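Local coordinates for protein papain inhibitor (Streptomyces mobaraensis, PDB 5NTB) that inhibits the cysteine proteases papain and bromelain and the serine protease trypsin, and serves as a glutamine and lysine donor substrate for transglutaminase, at residues 32-37 / 70-75; 13-18 / 25-30; 4-9 / 78-83. All coordinates share one frame; numbering follows the deposited sequence.

In the fold
From the N terminus, residues 4-9 lead into the long strand 8-18 and open contact 3, which closes only at 78-83, so that most of the chain lies in its loop. Further along the same strand, 13-18 opens contact 2, a short excursion that returns at 25-30. Contact 1 follows in series, from 32-37 to 70-75. Contacts 2 and 1 therefore both nest inside contact 3, and none cross. Strand 82-86 lies between strands 8-18 and 35-38 in the curled sheet, in keeping with the double-psi beta-barrel family. Tyr15 of contact 2 meets Asp73 of contact 1, and Thr13 meets His82 of contact 3.

Contact 1: 32-37 / 70-75; sequences QDLVAI and PVRDKC
Ile37 crosses Val71 at about a right angle, its CG1 lying 3.7 Å from both CG1 and CG2 of Val71. Val35 fills in beside them, its CG1 3.8 Å from Val71 CG2; branched aliphatic residues suit this buried face. On the other face Ala36 CB meets Asp73 CB at 3.8 Å, a close approach that the small methyl of alanine suits. Main-chain bonds set this parallel pairing: Val35 N donates to Pro70 O, Ile37 N to Asp73 O, and Cys75 N to Ile37 O at 2.9 Å. A beta bulge interrupts the register at Val35 O, which takes a nearly straight bond from Arg72 N (3.1 Å, 174°) and a weak one from Asp73 N. Arg72, its chain bent at chi2 (-119°), lays one face of its guanidinium over Pro70 CB, while its CG packs on Leu34 CB at 3.7 Å. The buried carboxylate of Asp73 is well satisfied: OD1 accepts from Lys74 N and from Ala22 N, and OD2 pairs with Tyr15 OH. Cys75 continues into the disulfide with Cys78. Strand 35-38 is thus held between strand 65-75 and the antiparallel strand 82-86, where Val35 packs on Ile83 and Leu85, while strand 26-28 covers Leu34 and Arg72 through Ile27.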
ATOM      1  N   GLN A  32      -4.894   5.085 -10.386  1.00 16.32           N
ATOM      2  CA  GLN A  32      -3.797   5.768  -9.720  1.00 17.03           C
ATOM      3  C   GLN A  32      -2.940   4.758  -8.979  1.00 16.62           C
ATOM      4  O   GLN A  32      -3.464   3.798  -8.400  1.00 16.24           O
ATOM      5  CB  GLN A  32      -4.298   6.811  -8.720  1.00 19.34           C
ATOM      6  CG  GLN A  32      -5.035   7.957  -9.366  1.00 21.36           C
ATOM      7  CD  GLN A  32      -5.644   8.879  -8.339  1.00 23.75           C
ATOM      8  OE1 GLN A  32      -6.031   8.452  -7.241  1.00 20.41           O
ATOM      9  NE2 GLN A  32      -5.725  10.161  -8.680  1.00 38.27           N
ATOM     10  N   ASP A  33      -1.626   4.987  -8.991  1.00 15.88           N
ATOM     11  CA  ASP A  33      -0.699   4.198  -8.181  1.00 14.66           C
ATOM     12  C   ASP A  33      -0.795   4.636  -6.723  1.00 14.66           C
ATOM     13  O   ASP A  33      -0.551   5.806  -6.403  1.00 17.18           O
ATOM     14  CB  ASP A  33       0.744   4.372  -8.657  1.00 15.61           C
ATOM     15  CG  ASP A  33       1.042   3.646  -9.941  1.00 20.95           C
ATOM     16  OD1 ASP A  33       0.236   2.795 -10.361  1.00 23.06           O
ATOM     17  OD2 ASP A  33       2.120   3.920 -10.522  1.00 31.18           O
ATOM     18  N   LEU A  34      -1.112   3.698  -5.834  1.00 11.52           N
ATOM     19  CA  LEU A  34      -1.139   3.998  -4.409  1.00 12.15           C
ATOM     20  C   LEU A  34      -1.181   2.681  -3.652  1.00 11.52           C
ATOM     21  O   LEU A  34      -1.339   1.611  -4.242  1.00 11.81           O
ATOM     22  CB  LEU A  34      -2.337   4.881  -4.035  1.00 13.57           C
ATOM     23  CG  LEU A  34      -3.724   4.400  -4.472  1.00 14.12           C
ATOM     24  CD1 LEU A  34      -4.351   3.410  -3.501  1.00 16.11           C
ATOM     25  CD2 LEU A  34      -4.627   5.613  -4.643  1.00 17.94           C
ATOM     26  N   VAL A  35      -1.057   2.770  -2.332  1.00 11.67           N
ATOM     27  CA  VAL A  35      -1.152   1.585  -1.492  1.00 11.65           C
ATOM     28  C   VAL A  35      -2.016   1.890  -0.277  1.00 13.47           C
ATOM     29  O   VAL A  35      -2.026   3.011   0.249  1.00 11.87           O
ATOM     30  CB  VAL A  35       0.239   1.076  -1.065  1.00 12.28           C
ATOM     31  CG1 VAL A  35       0.926   2.067  -0.175  1.00 12.27           C
ATOM     32  CG2 VAL A  35       0.133  -0.287  -0.359  1.00 12.35           C
ATOM     33  N   ALA A  36      -2.756   0.868   0.154  1.00 12.51           N
ATOM     34  CA  ALA A  36      -3.441   0.841   1.443  1.00 11.14           C
ATOM     35  C   ALA A  36      -2.610   0.008   2.406  1.00 11.99           C
ATOM     36  O   ALA A  36      -2.285  -1.153   2.113  1.00 12.41           O
ATOM     37  CB  ALA A  36      -4.850   0.267   1.299  1.00 13.16           C
ATOM     38  N   ILE A  37      -2.234   0.615   3.527  1.00 12.69           N
ATOM     39  CA  ILE A  37      -1.311   0.042   4.504  1.00 12.03           C
ATOM     40  C   ILE A  37      -2.090  -0.642   5.626  1.00 12.86           C
ATOM     41  O   ILE A  37      -3.093  -0.098   6.111  1.00 13.38           O
ATOM     42  CB  ILE A  37      -0.379   1.135   5.048  1.00 11.49           C
ATOM     43  CG1 ILE A  37       0.571   1.613   3.950  1.00 12.91           C
ATOM     44  CG2 ILE A  37       0.380   0.685   6.318  1.00 12.40           C
ATOM     45  CD1 ILE A  37       1.507   0.542   3.416  1.00 14.24           C
ATOM     46  N   PRO A  70       2.638   6.012  -3.422  1.00 13.01           N
ATOM     47  CA  PRO A  70       2.314   6.707  -2.174  1.00 12.72           C
ATOM     48  C   PRO A  70       1.331   5.940  -1.301  1.00 11.35           C
ATOM     49  O   PRO A  70       0.402   5.294  -1.781  1.00 12.32           O
ATOM     50  CB  PRO A  70       1.686   8.019  -2.662  1.00 13.63           C
ATOM     51  CG  PRO A  70       1.097   7.656  -3.991  1.00 13.77           C
ATOM     52  CD  PRO A  70       2.078   6.692  -4.599  1.00 13.46           C
ATOM     53  N   VAL A  71       1.525   6.071   0.011  1.00 11.30           N
ATOM     54  CA  VAL A  71       0.523   5.625   0.977  1.00 12.26           C
ATOM     55  C   VAL A  71      -0.640   6.603   0.947  1.00 15.15           C
ATOM     56  O   VAL A  71      -0.471   7.796   1.220  1.00 14.96           O
ATOM     57  CB  VAL A  71       1.112   5.538   2.390  1.00 11.02           C
ATOM     58  CG1 VAL A  71       0.018   5.195   3.392  1.00 13.43           C
ATOM     59  CG2 VAL A  71       2.272   4.542   2.438  1.00 14.05           C
ATOM     60  N   ARG A  72      -1.833   6.103   0.649  1.00 12.01           N
ATOM     61  CA  ARG A  72      -3.018   6.950   0.589  1.00 10.84           C
ATOM     62  C   ARG A  72      -4.201   6.386   1.354  1.00 13.09           C
ATOM     63  O   ARG A  72      -5.243   7.044   1.425  1.00 15.30           O
ATOM     64  CB  ARG A  72      -3.444   7.178  -0.866  1.00 13.68           C
ATOM     65  CG  ARG A  72      -2.369   7.817  -1.709  1.00 14.66           C
ATOM     66  CD  ARG A  72      -2.825   9.144  -2.241  1.00 27.56           C
ATOM     67  NE  ARG A  72      -1.860   9.775  -3.140  1.00 25.95           N
ATOM     68  CZ  ARG A  72      -0.980  10.698  -2.775  1.00 28.33           C
ATOM     69  NH1 ARG A  72      -0.916  11.107  -1.515  1.00 32.75           N
ATOM     70  NH2 ARG A  72      -0.166  11.225  -3.680  1.00 26.93           N
ATOM     71  N   ASP A  73      -4.086   5.194   1.925  1.00 11.39           N
ATOM     72  CA  ASP A  73      -5.274   4.546   2.457  1.00 12.24           C
ATOM     73  C   ASP A  73      -4.845   3.524   3.496  1.00 12.01           C
ATOM     74  O   ASP A  73      -3.661   3.200   3.633  1.00 11.27           O
ATOM     75  CB  ASP A  73      -6.066   3.896   1.320  1.00 10.24           C
ATOM     76  CG  ASP A  73      -7.564   3.766   1.599  1.00 12.26           C
ATOM     77  OD1 ASP A  73      -8.036   4.055   2.713  1.00 13.67           O
ATOM     78  OD2 ASP A  73      -8.267   3.316   0.664  1.00 13.10           O
ATOM     79  N   LYS A  74      -5.838   3.029   4.225  1.00 10.72           N
ATOM     80  CA  LYS A  74      -5.681   2.043   5.282  1.00 14.27           C
ATOM     81  C   LYS A  74      -6.403   0.774   4.868  1.00 14.54           C
ATOM     82  O   LYS A  74      -7.494   0.836   4.301  1.00 17.19           O
ATOM     83  CB  LYS A  74      -6.268   2.580   6.588  1.00 15.51           C
ATOM     84  CG  LYS A  74      -6.230   1.647   7.798  1.00 18.51           C
ATOM     85  CD  LYS A  74      -6.603   2.474   9.020  1.00 22.29           C
ATOM     86  CE  LYS A  74      -7.016   1.658  10.212  1.00 35.71           C
ATOM     87  NZ  LYS A  74      -7.520   2.614  11.241  1.00 29.73           N
ATOM     88  N   CYS A  75      -5.796  -0.381   5.153  1.00 14.37           N
ATOM     89  CA  CYS A  75      -6.417  -1.680   4.913  1.00 13.91           C
ATOM     90  C   CYS A  75      -6.767  -2.288   6.263  1.00 17.19           C
ATOM     91  O   CYS A  75      -5.887  -2.855   6.935  1.00 19.12           O
ATOM     92  CB  CYS A  75      -5.460  -2.587   4.135  1.00 19.22           C
ATOM     93  SG  CYS A  75      -6.130  -4.225   3.810  1.00 22.52           S
TER

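Contact 2: 13-18 / 25-30; sequences TYYTDK and TPIDAS
The Tyr15 ring carries Ala29 on one face, the methyl CB standing 4.3 Å above the plane over the ring centre. At the edge, in the ring plane, lies CG of Asp17 from the same segment. The Ile27 side chain crosses that of Tyr15 at about a right angle, and its CD1, oblique to the ring, comes within 3.7 Å of Tyr15 OH. The ring is swung there because CG sits between the backbone N and the carbonyl carbon (chi1 75°). The polar partner of the hydroxyl is OD2 of Asp73. Alanine's single methyl suits a place against both the ring face and the main chain, with Ala29 CB 3.3 Å from Tyr15 O.

The second flat group is the Asp28 carboxylate. Its OD1 takes two bonds from Ser30, both from the same face: OG at 2.7 Å on the syn side, and the backbone N at 3.1 Å from above the plane. The backbone bond closes an Asx turn, and the hydroxyl bond adds a second hold on the same oxygen, limiting the carboxylate's rotation. Beside it runs the aliphatic part of Lys18, with CD 4.1 Å from Asp28 OD2. The ammonium bends off, leaving NZ 5.9 Å from that oxygen, a distance at which attraction is probably modest. With an alanine in place of Asp28, Ser30 OG and N would probably lose their shared acceptor and the turn would be likely to slacken.

One main-chain bond joins the segments, Ala29 N to Asp17 O, short and straight (2.9 Å, 175°). Beside it Lys18 and Asp28 form an antiparallel non-hydrogen-bonded pair, and Ile27 bonds through its backbone to Gly19. The whole is a brief antiparallel pairing in which the chain leaves strand 8-18, returns through strand 26-28 and ends in an Asx turn.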
ATOM      1  N   THR A  13      -2.377  -7.818  -2.388  1.00 12.52           N
ATOM      2  CA  THR A  13      -3.626  -7.908  -3.119  1.00 10.97           C
ATOM      3  C   THR A  13      -3.872  -6.553  -3.751  1.00 12.91           C
ATOM      4  O   THR A  13      -3.045  -5.642  -3.662  1.00 12.68           O
ATOM      5  CB  THR A  13      -4.766  -8.306  -2.186  1.00 13.45           C
ATOM      6  OG1 THR A  13      -4.791  -7.413  -1.071  1.00 14.80           O
ATOM      7  CG2 THR A  13      -4.555  -9.716  -1.664  1.00 15.74           C
ATOM      8  N   TYR A  14      -5.013  -6.399  -4.401  1.00 11.58           N
ATOM      9  CA  TYR A  14      -5.318  -5.091  -4.956  1.00 11.49           C
ATOM     10  C   TYR A  14      -6.784  -4.754  -4.745  1.00 13.61           C
ATOM     11  O   TYR A  14      -7.623  -5.624  -4.501  1.00 14.16           O
ATOM     12  CB  TYR A  14      -4.961  -4.990  -6.444  1.00 12.40           C
ATOM     13  CG  TYR A  14      -5.797  -5.876  -7.332  1.00 14.97           C
ATOM     14  CD1 TYR A  14      -7.038  -5.451  -7.784  1.00 19.97           C
ATOM     15  CD2 TYR A  14      -5.350  -7.137  -7.705  1.00 16.61           C
ATOM     16  CE1 TYR A  14      -7.814  -6.252  -8.578  1.00 19.03           C
ATOM     17  CE2 TYR A  14      -6.126  -7.944  -8.511  1.00 22.60           C
ATOM     18  CZ  TYR A  14      -7.353  -7.487  -8.937  1.00 18.99           C
ATOM     19  OH  TYR A  14      -8.142  -8.268  -9.752  1.00 30.08           O
ATOM     20  N   TYR A  15      -7.084  -3.463  -4.856  1.00 13.17           N
ATOM     21  CA  TYR A  15      -8.446  -2.985  -4.684  1.00 11.79           C
ATOM     22  C   TYR A  15      -8.736  -1.881  -5.683  1.00 12.55           C
ATOM     23  O   TYR A  15      -7.841  -1.376  -6.355  1.00 11.87           O
ATOM     24  CB  TYR A  15      -8.706  -2.532  -3.240  1.00 13.00           C
ATOM     25  CG  TYR A  15      -8.124  -1.203  -2.772  1.00 12.96           C
ATOM     26  CD1 TYR A  15      -6.747  -1.000  -2.674  1.00 13.35           C
ATOM     27  CD2 TYR A  15      -8.967  -0.181  -2.346  1.00 13.64           C
ATOM     28  CE1 TYR A  15      -6.234   0.195  -2.189  1.00 13.84           C
ATOM     29  CE2 TYR A  15      -8.465   1.003  -1.854  1.00 14.51           C
ATOM     30  CZ  TYR A  15      -7.095   1.192  -1.788  1.00 13.82           C
ATOM     31  OH  TYR A  15      -6.597   2.386  -1.297  1.00 13.68           O
ATOM     32  N   THR A  16     -10.031  -1.529  -5.792  1.00 12.76           N
ATOM     33  CA  THR A  16     -10.510  -0.637  -6.845  1.00 15.33           C
ATOM     34  C   THR A  16     -11.389   0.494  -6.316  1.00 18.07           C
ATOM     35  O   THR A  16     -12.182   1.049  -7.085  1.00 20.04           O
ATOM     36  CB  THR A  16     -11.296  -1.424  -7.897  1.00 18.41           C
ATOM     37  OG1 THR A  16     -12.375  -2.120  -7.258  1.00 19.06           O
ATOM     38  CG2 THR A  16     -10.396  -2.425  -8.596  1.00 20.76           C
ATOM     39  N   ASP A  17     -11.282   0.845  -5.038  1.00 15.78           N
ATOM     40  CA  ASP A  17     -12.128   1.902  -4.494  1.00 15.03           C
ATOM     41  C   ASP A  17     -11.905   3.228  -5.210  1.00 16.20           C
ATOM     42  O   ASP A  17     -10.779   3.594  -5.572  1.00 16.73           O
ATOM     43  CB  ASP A  17     -11.849   2.121  -3.007  1.00 16.76           C
ATOM     44  CG  ASP A  17     -12.202   0.932  -2.145  1.00 18.58           C
ATOM     45  OD1 ASP A  17     -12.729  -0.075  -2.662  1.00 22.62           O
ATOM     46  OD2 ASP A  17     -11.942   1.017  -0.921  1.00 22.12           O
ATOM     47  N   LYS A  18     -12.995   3.982  -5.349  1.00 13.83           N
ATOM     48  CA  LYS A  18     -12.957   5.359  -5.811  1.00 14.94           C
ATOM     49  C   LYS A  18     -13.719   6.194  -4.798  1.00 16.50           C
ATOM     50  O   LYS A  18     -14.901   5.933  -4.533  1.00 17.83           O
ATOM     51  CB  LYS A  18     -13.567   5.489  -7.210  1.00 18.01           C
ATOM     52  CG  LYS A  18     -13.867   6.904  -7.645  1.00 28.97           C
ATOM     53  CD  LYS A  18     -14.051   6.987  -9.158  1.00 32.52           C
ATOM     54  CE  LYS A  18     -15.220   7.893  -9.539  1.00 42.23           C
ATOM     55  NZ  LYS A  18     -15.194   9.210  -8.841  1.00 49.91           N
ATOM     56  N   THR A  25      -7.900  12.060   1.278  1.00 16.94           N
ATOM     57  CA  THR A  25      -7.684  12.637  -0.032  1.00 17.39           C
ATOM     58  C   THR A  25      -8.394  11.809  -1.099  1.00 15.07           C
ATOM     59  O   THR A  25      -8.663  10.620  -0.891  1.00 15.70           O
ATOM     60  CB  THR A  25      -6.188  12.724  -0.358  1.00 20.63           C
ATOM     61  OG1 THR A  25      -5.647  11.402  -0.499  1.00 22.29           O
ATOM     62  CG2 THR A  25      -5.443  13.458   0.746  1.00 28.37           C
ATOM     63  N   PRO A  26      -8.733  12.415  -2.233  1.00 17.13           N
ATOM     64  CA  PRO A  26      -9.466  11.679  -3.271  1.00 18.74           C
ATOM     65  C   PRO A  26      -8.578  10.650  -3.951  1.00 18.29           C
ATOM     66  O   PRO A  26      -7.457  10.949  -4.365  1.00 20.83           O
ATOM     67  CB  PRO A  26      -9.899  12.781  -4.245  1.00 19.35           C
ATOM     68  CG  PRO A  26      -8.917  13.877  -4.035  1.00 23.78           C
ATOM     69  CD  PRO A  26      -8.602  13.847  -2.570  1.00 19.80           C
ATOM     70  N   ILE A  27      -9.094   9.429  -4.069  1.00 15.88           N
ATOM     71  CA  ILE A  27      -8.360   8.339  -4.692  1.00 14.95           C
ATOM     72  C   ILE A  27      -9.248   7.659  -5.722  1.00 15.85           C
ATOM     73  O   ILE A  27     -10.477   7.626  -5.605  1.00 16.94           O
ATOM     74  CB  ILE A  27      -7.856   7.312  -3.657  1.00 15.99           C
ATOM     75  CG1 ILE A  27      -9.027   6.598  -2.977  1.00 16.10           C
ATOM     76  CG2 ILE A  27      -6.958   7.987  -2.639  1.00 17.94           C
ATOM     77  CD1 ILE A  27      -8.598   5.378  -2.147  1.00 21.08           C
ATOM     78  N   ASP A  28      -8.602   7.123  -6.749  1.00 14.80           N
ATOM     79  CA  ASP A  28      -9.243   6.237  -7.718  1.00 14.58           C
ATOM     80  C   ASP A  28      -8.258   5.094  -7.926  1.00 15.29           C
ATOM     81  O   ASP A  28      -7.312   5.227  -8.701  1.00 15.70           O
ATOM     82  CB  ASP A  28      -9.557   6.966  -9.012  1.00 19.12           C
ATOM     83  CG  ASP A  28     -10.145   6.047 -10.067  1.00 27.41           C
ATOM     84  OD1 ASP A  28     -10.291   4.833  -9.804  1.00 22.33           O
ATOM     85  OD2 ASP A  28     -10.498   6.548 -11.155  1.00 31.05           O
ATOM     86  N   ALA A  29      -8.478   3.984  -7.220  1.00 15.25           N
ATOM     87  CA  ALA A  29      -7.513   2.892  -7.257  1.00 15.40           C
ATOM     88  C   ALA A  29      -7.491   2.158  -8.592  1.00 15.88           C
ATOM     89  O   ALA A  29      -6.560   1.378  -8.832  1.00 17.07           O
ATOM     90  CB  ALA A  29      -7.803   1.917  -6.119  1.00 14.35           C
ATOM     91  N   SER A  30      -8.477   2.381  -9.464  1.00 15.86           N
ATOM     92  CA  SER A  30      -8.415   1.793 -10.796  1.00 16.32           C
ATOM     93  C   SER A  30      -7.462   2.529 -11.724  1.00 20.97           C
ATOM     94  O   SER A  30      -7.034   1.953 -12.732  1.00 20.27           O
ATOM     95  CB  SER A  30      -9.805   1.769 -11.426  1.00 17.61           C
ATOM     96  OG  SER A  30     -10.145   3.070 -11.869  1.00 25.10           O
TER

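Contact 3: 4-9 / 78-83; sequences IGQKMT and CDRTHI. With SO4 (sulfate ion), chain C; SO4 (sulfate ion), chain D.
Thr81 packs closely against the backbone of Thr9: its CB and OG1 both lie 3.2 Å from Thr9 O, the hydroxyl's approach amounting at most to a weak bond. CG2 of Thr81 points on to Met8, whose CB is 4.2 Å away, so a beta-branched residue serves here with both its methyl and its hydroxyl branch.

Outside this close packing, the side toward solvent, with exposed Gln6 and Arg80, is looser, and a sulfate ion, probably from the crystallisation liquor, lies between the segments. Arg80, its chain extended from CG to NE with CG anti to the backbone N (chi1 -172°), presents the edge of its guanidinium. NH2 bonds sulfate O3 at 2.9 Å and NH1 bonds O4 at 3.2 Å, while Met8 CG on the other segment also borders O4. Gln6 OE1 comes to 3.3 Å from sulfate O3 and stays 4.2 Å from Arg80 NH2.

A second sulfate sits against the turn, where Asp79 N and His82 ND1 (2.7 Å) converge on its O3. Cys78 SG lies over one face of the His82 ring, and a type I turn from Asp79 to His82, closed by His82 N to Asp79 O, shapes this loop.

Met8 pairs through its backbone with Trp106 and packs on Trp41, while Ile83 bonds to Lys11 and Thr13, so the contact lies near the start of strand 8-18, which pairs antiparallel with 104-109 and parallel with 82-86.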
ATOM      1  N   ILE A   4      11.312   3.200   8.327  1.00 17.76           N
ATOM      2  CA  ILE A   4      11.748   3.568   6.988  1.00 17.37           C
ATOM      3  C   ILE A   4      12.950   2.733   6.585  1.00 18.32           C
ATOM      4  O   ILE A   4      13.913   2.587   7.349  1.00 21.04           O
ATOM      5  CB  ILE A   4      12.086   5.064   6.926  1.00 20.87           C
ATOM      6  CG1 ILE A   4      10.874   5.910   7.314  1.00 21.91           C
ATOM      7  CG2 ILE A   4      12.615   5.430   5.540  1.00 22.55           C
ATOM      8  CD1 ILE A   4       9.774   5.903   6.288  1.00 23.86           C
ATOM      9  N   GLY A   5      12.895   2.174   5.375  1.00 19.83           N
ATOM     10  CA  GLY A   5      13.999   1.441   4.799  1.00 17.99           C
ATOM     11  C   GLY A   5      14.070  -0.022   5.171  1.00 17.29           C
ATOM     12  O   GLY A   5      14.897  -0.744   4.607  1.00 22.64           O
ATOM     13  N   GLN A   6      13.240  -0.491   6.089  1.00 17.18           N
ATOM     14  CA  GLN A   6      13.325  -1.878   6.525  1.00 17.85           C
ATOM     15  C   GLN A   6      12.492  -2.756   5.599  1.00 19.53           C
ATOM     16  O   GLN A   6      11.268  -2.603   5.526  1.00 21.00           O
ATOM     17  CB  GLN A   6      12.871  -2.040   7.971  1.00 21.88           C
ATOM     18  CG  GLN A   6      12.369  -3.446   8.273  1.00 31.38           C
ATOM     19  CD  GLN A   6      11.640  -3.546   9.595  1.00 40.52           C
ATOM     20  OE1 GLN A   6      10.512  -4.048   9.655  1.00 45.39           O
ATOM     21  NE2 GLN A   6      12.280  -3.092  10.664  1.00 47.58           N
ATOM     22  N   LYS A   7      13.151  -3.673   4.901  1.00 19.97           N
ATOM     23  CA  LYS A   7      12.440  -4.535   3.968  1.00 20.39           C
ATOM     24  C   LYS A   7      11.649  -5.578   4.740  1.00 23.03           C
ATOM     25  O   LYS A   7      12.123  -6.140   5.733  1.00 23.49           O
ATOM     26  CB  LYS A   7      13.412  -5.210   2.991  1.00 23.93           C
ATOM     27  CG  LYS A   7      14.109  -4.250   2.023  1.00 34.54           C
ATOM     28  CD  LYS A   7      13.947  -4.696   0.563  1.00 43.84           C
ATOM     29  CE  LYS A   7      14.236  -3.565  -0.424  1.00 37.47           C
ATOM     30  NZ  LYS A   7      15.118  -2.519   0.175  1.00 45.28           N
ATOM     31  N   MET A   8      10.424  -5.811   4.300  1.00 16.98           N
ATOM     32  CA  MET A   8       9.563  -6.822   4.883  1.00 17.64           C
ATOM     33  C   MET A   8       9.091  -7.774   3.804  1.00 17.52           C
ATOM     34  O   MET A   8       8.884  -7.372   2.656  1.00 17.81           O
ATOM     35  CB  MET A   8       8.367  -6.193   5.564  1.00 19.43           C
ATOM     36  CG  MET A   8       8.770  -5.602   6.896  1.00 20.38           C
ATOM     37  SD  MET A   8       7.492  -4.578   7.600  1.00 20.66           S
ATOM     38  CE  MET A   8       7.437  -3.217   6.445  1.00 25.29           C
ATOM     39  N   THR A   9       8.947  -9.040   4.167  1.00 19.27           N
ATOM     40  CA  THR A   9       8.348 -10.004   3.272  1.00 19.41           C
ATOM     41  C   THR A   9       6.862 -10.077   3.559  1.00 18.72           C
ATOM     42  O   THR A   9       6.439 -10.106   4.717  1.00 19.86           O
ATOM     43  CB  THR A   9       8.985 -11.382   3.436  1.00 23.58           C
ATOM     44  OG1 THR A   9      10.390 -11.286   3.160  1.00 36.49           O
ATOM     45  CG2 THR A   9       8.350 -12.361   2.460  1.00 26.85           C
ATOM     46  N   CYS A  78      -6.087  -6.215   6.527  1.00 15.44           N
ATOM     47  CA  CYS A  78      -4.783  -6.743   6.159  1.00 17.36           C
ATOM     48  C   CYS A  78      -3.958  -7.035   7.397  1.00 15.68           C
ATOM     49  O   CYS A  78      -3.901  -6.226   8.325  1.00 18.79           O
ATOM     50  CB  CYS A  78      -4.005  -5.742   5.304  1.00 16.43           C
ATOM     51  SG  CYS A  78      -4.544  -5.510   3.609  1.00 20.95           S
ATOM     52  N   ASP A  79      -3.301  -8.196   7.407  0.64 16.39           N
ATOM     53  CA  ASP A  79      -2.316  -8.453   8.445  0.64 18.04           C
ATOM     54  C   ASP A  79      -1.071  -7.602   8.198  0.64 16.72           C
ATOM     55  O   ASP A  79      -0.923  -6.939   7.161  0.64 13.83           O
ATOM     56  CB  ASP A  79      -1.951  -9.938   8.502  0.64 20.32           C
ATOM     57  CG  ASP A  79      -1.540 -10.399   9.911  0.64 23.39           C
ATOM     58  OD1 ASP A  79      -1.307  -9.553  10.800  0.64 21.99           O
ATOM     59  OD2 ASP A  79      -1.456 -11.626  10.129  0.64 29.88           O
ATOM     60  N   ARG A  80      -0.150  -7.676   9.162  1.00 15.44           N
ATOM     61  CA  ARG A  80       0.956  -6.729   9.269  1.00 14.74           C
ATOM     62  C   ARG A  80       1.759  -6.505   7.984  1.00 14.36           C
ATOM     63  O   ARG A  80       2.159  -5.370   7.683  1.00 14.63           O
ATOM     64  CB  ARG A  80       1.868  -7.237  10.378  1.00 17.27           C
ATOM     65  CG  ARG A  80       2.949  -6.307  10.759  1.00 18.14           C
ATOM     66  CD  ARG A  80       3.736  -6.903  11.917  1.00 14.53           C
ATOM     67  NE  ARG A  80       4.967  -6.173  12.100  1.00 14.50           N
ATOM     68  CZ  ARG A  80       6.096  -6.448  11.459  1.00 15.47           C
ATOM     69  NH1 ARG A  80       6.141  -7.464  10.593  1.00 15.67           N
ATOM     70  NH2 ARG A  80       7.171  -5.715  11.683  1.00 17.77           N
ATOM     71  N   THR A  81       2.062  -7.565   7.237  1.00 12.64           N
ATOM     72  CA  THR A  81       2.898  -7.394   6.052  1.00 12.53           C
ATOM     73  C   THR A  81       2.122  -7.575   4.758  1.00 14.34           C
ATOM     74  O   THR A  81       2.732  -7.686   3.688  1.00 15.11           O
ATOM     75  CB  THR A  81       4.096  -8.339   6.074  1.00 18.78           C
ATOM     76  OG1 THR A  81       3.622  -9.684   6.087  1.00 18.37           O
ATOM     77  CG2 THR A  81       4.986  -8.069   7.312  1.00 16.81           C
ATOM     78  N   HIS A  82       0.797  -7.578   4.831  1.00 12.14           N
ATOM     79  CA  HIS A  82      -0.061  -7.679   3.655  1.00 13.54           C
ATOM     80  C   HIS A  82      -0.460  -6.278   3.205  1.00 12.33           C
ATOM     81  O   HIS A  82      -1.192  -5.584   3.913  1.00 15.61           O
ATOM     82  CB  HIS A  82      -1.275  -8.537   4.005  1.00 14.33           C
ATOM     83  CG  HIS A  82      -2.380  -8.511   2.995  1.00 15.98           C
ATOM     84  ND1 HIS A  82      -3.610  -9.078   3.247  1.00 19.19           N
ATOM     85  CD2 HIS A  82      -2.449  -8.002   1.743  1.00 13.82           C
ATOM     86  CE1 HIS A  82      -4.397  -8.905   2.201  1.00 19.61           C
ATOM     87  NE2 HIS A  82      -3.716  -8.256   1.272  1.00 16.94           N
ATOM     88  N   ILE A  83       0.012  -5.859   2.020  1.00 12.37           N
ATOM     89  CA  ILE A  83      -0.367  -4.558   1.478  1.00 11.51           C
ATOM     90  C   ILE A  83      -1.445  -4.744   0.428  1.00 10.98           C
ATOM     91  O   ILE A  83      -1.472  -5.736  -0.305  1.00 13.06           O
ATOM     92  CB  ILE A  83       0.843  -3.793   0.906  1.00 13.02           C
ATOM     93  CG1 ILE A  83       1.513  -4.570  -0.233  1.00 14.26           C
ATOM     94  CG2 ILE A  83       1.824  -3.484   2.011  1.00 14.19           C
ATOM     95  CD1 ILE A  83       2.663  -3.797  -0.901  1.00 16.96           C
TER
HETATM   96  S   SO4 C 201       9.548  -8.297   9.938  1.00 33.33           S
HETATM   97  O1  SO4 C 201      10.896  -8.632   9.488  1.00 46.85           O
HETATM   98  O2  SO4 C 201       9.048  -9.396  10.759  1.00 50.16           O
HETATM   99  O3  SO4 C 201       9.554  -7.067  10.719  1.00 36.03           O
HETATM  100  O4  SO4 C 201       8.644  -8.152   8.799  1.00 39.49           O
HETATM  101  S   SO4 D 202      -4.263 -11.667   5.657  1.00 39.14           S
HETATM  102  O1  SO4 D 202      -3.005 -12.388   5.467  1.00 48.32           O
HETATM  103  O2  SO4 D 202      -5.207 -12.016   4.597  1.00 43.26           O
HETATM  104  O3  SO4 D 202      -3.999 -10.223   5.641  1.00 23.03           O
HETATM  105  O4  SO4 D 202      -4.821 -12.023   6.962  1.00 35.48           O